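PDB 2JKS: bradyzoite surface antigen BSR4 from Toxoplasma gondii, which is a zinc-binding surface antigen of the bradyzoite stage, a member of the SAG1-related superfamily, whose precise role on the parasite surface is unsettled. Local coordinates for residues E190-T193 / E194-T197; G206-P210 / T211-E215. One frame throughout, in Å; residues are numbered along the deposited sequence.

In the fold
Both contacts are short-range ones in the C-terminal SRS domain, and they follow one another along the chain without nesting or crossing. Strand 187-191 comes first, at the edge of a four-stranded sheet; contact 1 closes the turn after it, and the chain passes to strand 197-201 in the facing five-stranded sheet. It then returns to the first sheet as strand 206-209, at the edge away from strand 187-191. Contact 2 closes the turn leaving that strand, after which the chain goes on to strand 216-218. The contact centres lie about 20 Å apart, their nearest atoms about 11 Å. Contact 1 carries two zinc ligands, whereas contact 2 packs a tyrosine against strands 254-258 and 245-247.

Contact 1: E190-T193 / E194-T197; sequences EMST and EKNT. With ZN (zinc ion), chain B; ZN (zinc ion), chain E.
Ser192 and Lys195 close a tight turn that takes the chain from one sheet of the SRS beta-sandwich to the other. The bond from Ser192 N to Lys195 O (3.0 Å) is fairly straight at the hydrogen (159°) but comes from well above the carbonyl plane; the return bond from Lys195 N to Ser192 O is weak. The packed side belongs to Met191, whose thioether bends at its last torsion (72°) to set CE 3.4 Å from Asn196 O, with Leu257 and Ile259 beside it. The other side is polar, opening at the turn tip, where Thr193 and Glu194 are partly exposed. Glu194 OE2 reaches outward to a zinc ion shared with His312, and OE1 is hydrogen-bonded to His314 N. Glu190 OE1 binds a second zinc at 2.0 Å with His311 and His313 and takes a bond from Lys308; these histidines are probably a purification tag, so both sites may reflect the construct. Glu190 OE2 accepts Ser192 OG (2.6 Å) on its anti side, 33° out of the carboxylate plane. The Lys195 side chain runs at about a right angle to that of Glu190, CG 3.4 Å from OE2. A water donates to Ser192 OG at 2.7 Å and accepts from Glu194 N.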
loop_
_atom_site.group_PDB
_atom_site.type_symbol
_atom_site.label_atom_id
_atom_site.label_comp_id
_atom_site.label_asym_id
_atom_site.label_seq_id
_atom_site.Cartn_x
_atom_site.Cartn_y
_atom_site.Cartn_z
ATOM N N GLU A 190 7.785 8.890 -21.225
ATOM C CA GLU A 190 8.544 9.361 -22.381
ATOM C C GLU A 190 9.870 9.921 -21.937
ATOM O O GLU A 190 9.937 10.656 -20.931
ATOM C CB GLU A 190 7.815 10.515 -23.067
ATOM C CG GLU A 190 8.816 11.275 -24.034
ATOM C CD GLU A 190 8.398 12.704 -24.281
ATOM O OE1 GLU A 190 7.243 12.844 -24.748
ATOM O OE2 GLU A 190 9.191 13.639 -23.965
ATOM N N MET A 191 10.932 9.619 -22.695
ATOM C CA MET A 191 12.186 10.340 -22.500
ATOM C C MET A 191 12.529 11.011 -23.822
ATOM O O MET A 191 12.193 10.531 -24.914
ATOM C CB MET A 191 13.334 9.429 -22.041
ATOM C CG MET A 191 13.073 8.662 -20.698
ATOM S SD MET A 191 14.437 7.559 -20.240
ATOM C CE MET A 191 15.720 8.714 -19.750
ATOM N N SER A 192 13.181 12.140 -23.721
ATOM C CA SER A 192 13.510 12.952 -24.919
ATOM C C SER A 192 14.513 13.967 -24.411
ATOM O O SER A 192 14.882 13.957 -23.221
ATOM C CB SER A 192 12.230 13.630 -25.497
ATOM O OG SER A 192 11.583 14.479 -24.518
ATOM N N THR A 193 14.992 14.825 -25.300
ATOM C CA THR A 193 15.943 15.837 -24.934
ATOM C C THR A 193 15.573 16.598 -23.660
ATOM O O THR A 193 16.405 16.711 -22.789
ATOM C CB THR A 193 16.184 16.845 -26.118
ATOM O OG1 THR A 193 16.571 16.094 -27.282
ATOM C CG2 THR A 193 17.339 17.765 -25.819
ATOM N N GLU A 194 14.349 17.125 -23.589
ATOM C CA GLU A 194 13.902 17.935 -22.445
ATOM C C GLU A 194 13.558 17.108 -21.210
ATOM O O GLU A 194 13.489 17.656 -20.088
ATOM C CB GLU A 194 12.669 18.731 -22.816
ATOM C CG GLU A 194 12.922 19.766 -23.922
ATOM C CD GLU A 194 11.645 20.246 -24.563
ATOM O OE1 GLU A 194 10.584 20.403 -23.918
ATOM O OE2 GLU A 194 11.670 20.456 -25.757
ATOM N N LYS A 195 13.302 15.816 -21.438
ATOM C CA LYS A 195 12.920 14.909 -20.350
ATOM C C LYS A 195 13.879 13.748 -20.375
ATOM O O LYS A 195 13.479 12.672 -20.740
ATOM C CB LYS A 195 11.506 14.322 -20.557
ATOM C CG LYS A 195 10.542 15.171 -21.261
ATOM C CD LYS A 195 9.637 15.765 -20.294
ATOM C CE LYS A 195 8.577 14.701 -19.834
ATOM N NZ LYS A 195 8.390 14.856 -18.348
ATOM N N ASN A 196 15.143 13.988 -20.034
ATOM C CA ASN A 196 16.205 13.027 -20.282
ATOM C C ASN A 196 16.530 12.186 -19.050
ATOM O O ASN A 196 17.511 11.468 -19.043
ATOM C CB ASN A 196 17.462 13.745 -20.794
ATOM C CG ASN A 196 18.043 14.681 -19.741
ATOM O OD1 ASN A 196 17.288 15.353 -19.087
ATOM N ND2 ASN A 196 19.368 14.677 -19.553
ATOM N N THR A 197 15.675 12.249 -18.026
ATOM C CA THR A 197 15.849 11.392 -16.837
ATOM C C THR A 197 14.680 10.431 -16.578
ATOM O O THR A 197 13.611 10.617 -17.064
ATOM C CB THR A 197 16.134 12.195 -15.568
ATOM O OG1 THR A 197 14.941 12.867 -15.168
ATOM C CG2 THR A 197 17.237 13.213 -15.820
HETATM ZN ZN ZN B . 6.567 14.556 -25.527
HETATM ZN ZN ZN E . 13.228 21.800 -26.774
HETATM O O HOH W 1 11.933 17.036 -25.399
#

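Contact 2: G206-P210 / T211-E215; sequences GSLQP and TTYAE
Pro210 and Tyr213 are the two ends of a type I beta turn that takes the chain off the end of strand 206-209. The peptide bond between Gln209 and Pro210 is cis, so the chain kinks just as the strand stops, and Pro210 O then faces back over the turn, 3.1 Å from Tyr213 N. Two residues on, Glu215 N bonds Thr212 O at 2.9 Å, so a second tight bend overlaps the first.

The main apolar side-chain contact is between Tyr213 and Leu208. The tyrosine chi1 of 62° places CG between the backbone N and the carbonyl carbon, which turns the ring toward Leu208, edge-on to Pro210 O. That oxygen lies in the ring plane, 3.4 Å from Tyr213 CD2. Leu208 approaches the same ring obliquely: its CD1 is 3.6 Å from Tyr213 CE2, and its CB lies 3.8 Å from Tyr213 CD2. At the border of the SRS beta-sandwich this pair links strand 206-209 to the facing sheet, where both side chains touch Ala255. Trp245 meets the tyrosine ring edge-to-face, and Tyr213 OH is hydrogen-bonded to Thr247 OG1, fixing the far end of the ring.

The outer half of the turn is more open. Pro210 itself is buried, against Cys228, Thr230 and Val273, but Thr211 and Thr212 are exposed. Thr212 crosses the proline ring at about a right angle, with OG1 3.7 Å from Pro210 CB, and that hydroxyl is hydrogen-bonded to Glu216 OE1.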
loop_
_atom_site.group_PDB
_atom_site.type_symbol
_atom_site.label_atom_id
_atom_site.label_comp_id
_atom_site.label_asym_id
_atom_site.label_seq_id
_atom_site.Cartn_x
_atom_site.Cartn_y
_atom_site.Cartn_z
ATOM N N GLY A 206 9.814 -3.798 -2.923
ATOM C CA GLY A 206 10.085 -4.187 -4.295
ATOM C C GLY A 206 11.539 -4.187 -4.646
ATOM O O GLY A 206 12.390 -3.744 -3.855
ATOM N N SER A 207 11.824 -4.703 -5.832
ATOM C CA SER A 207 13.210 -4.867 -6.308
ATOM C C SER A 207 13.243 -4.424 -7.734
ATOM O O SER A 207 12.355 -4.793 -8.502
ATOM C CB SER A 207 13.631 -6.349 -6.265
ATOM O OG SER A 207 13.683 -6.800 -4.918
ATOM N N LEU A 208 14.274 -3.668 -8.097
ATOM C CA LEU A 208 14.475 -3.235 -9.485
ATOM C C LEU A 208 14.663 -4.392 -10.437
ATOM O O LEU A 208 15.411 -5.341 -10.156
ATOM C CB LEU A 208 15.663 -2.276 -9.561
ATOM C CG LEU A 208 15.475 -0.904 -8.939
ATOM C CD1 LEU A 208 16.805 -0.248 -8.577
ATOM C CD2 LEU A 208 14.678 -0.002 -9.863
ATOM N N GLN A 209 13.981 -4.299 -11.572
ATOM C CA GLN A 209 14.045 -5.294 -12.604
ATOM C C GLN A 209 14.387 -4.638 -13.993
ATOM O O GLN A 209 13.823 -3.609 -14.345
ATOM C CB GLN A 209 12.694 -6.022 -12.645
ATOM C CG GLN A 209 12.654 -7.146 -13.623
ATOM C CD GLN A 209 13.173 -8.462 -13.040
ATOM O OE1 GLN A 209 13.982 -8.490 -12.098
ATOM N NE2 GLN A 209 12.709 -9.559 -13.617
ATOM N N PRO A 210 15.339 -5.239 -14.760
ATOM C CA PRO A 210 16.089 -6.477 -14.369
ATOM C C PRO A 210 17.094 -6.163 -13.291
ATOM O O PRO A 210 17.407 -4.999 -13.039
ATOM C CB PRO A 210 16.839 -6.896 -15.661
ATOM C CG PRO A 210 16.964 -5.589 -16.468
ATOM C CD PRO A 210 15.747 -4.707 -16.070
ATOM N N THR A 211 17.588 -7.205 -12.614
ATOM C CA THR A 211 18.556 -7.012 -11.537
ATOM C C THR A 211 19.817 -6.282 -12.074
ATOM O O THR A 211 20.539 -5.577 -11.349
ATOM C CB THR A 211 18.913 -8.423 -10.960
ATOM O OG1 THR A 211 17.728 -8.987 -10.345
ATOM C CG2 THR A 211 19.949 -8.307 -9.924
ATOM N N THR A 212 20.049 -6.492 -13.381
ATOM C CA THR A 212 21.186 -5.962 -14.160
ATOM C C THR A 212 20.889 -4.597 -14.844
ATOM O O THR A 212 21.492 -4.250 -15.860
ATOM C CB THR A 212 21.615 -7.007 -15.165
ATOM O OG1 THR A 212 20.455 -7.500 -15.881
ATOM C CG2 THR A 212 22.245 -8.187 -14.412
ATOM N N TYR A 213 19.982 -3.818 -14.236
ATOM C CA TYR A 213 19.445 -2.614 -14.892
ATOM C C TYR A 213 20.559 -1.624 -15.238
ATOM O O TYR A 213 20.399 -0.858 -16.178
ATOM C CB TYR A 213 18.370 -1.946 -14.041
ATOM C CG TYR A 213 18.898 -1.477 -12.724
ATOM C CD1 TYR A 213 19.463 -0.233 -12.597
ATOM C CD2 TYR A 213 18.873 -2.343 -11.601
ATOM C CE1 TYR A 213 19.996 0.172 -11.401
ATOM C CE2 TYR A 213 19.408 -1.957 -10.392
ATOM C CZ TYR A 213 19.954 -0.703 -10.299
ATOM O OH TYR A 213 20.466 -0.274 -9.088
ATOM N N ALA A 214 21.673 -1.637 -14.488
ATOM C CA ALA A 214 22.779 -0.679 -14.736
ATOM C C ALA A 214 23.416 -0.878 -16.108
ATOM O O ALA A 214 24.066 0.048 -16.602
ATOM C CB ALA A 214 23.873 -0.752 -13.637
ATOM N N GLU A 215 23.205 -2.058 -16.706
ATOM C CA GLU A 215 23.678 -2.351 -18.081
ATOM C C GLU A 215 22.623 -2.838 -19.052
ATOM O O GLU A 215 22.870 -2.814 -20.235
ATOM C CB GLU A 215 24.804 -3.397 -18.078
ATOM C CG GLU A 215 25.977 -2.985 -17.286
ATOM C CD GLU A 215 27.045 -4.071 -17.200
ATOM O OE1 GLU A 215 26.930 -5.159 -17.828
ATOM O OE2 GLU A 215 28.023 -3.816 -16.498
#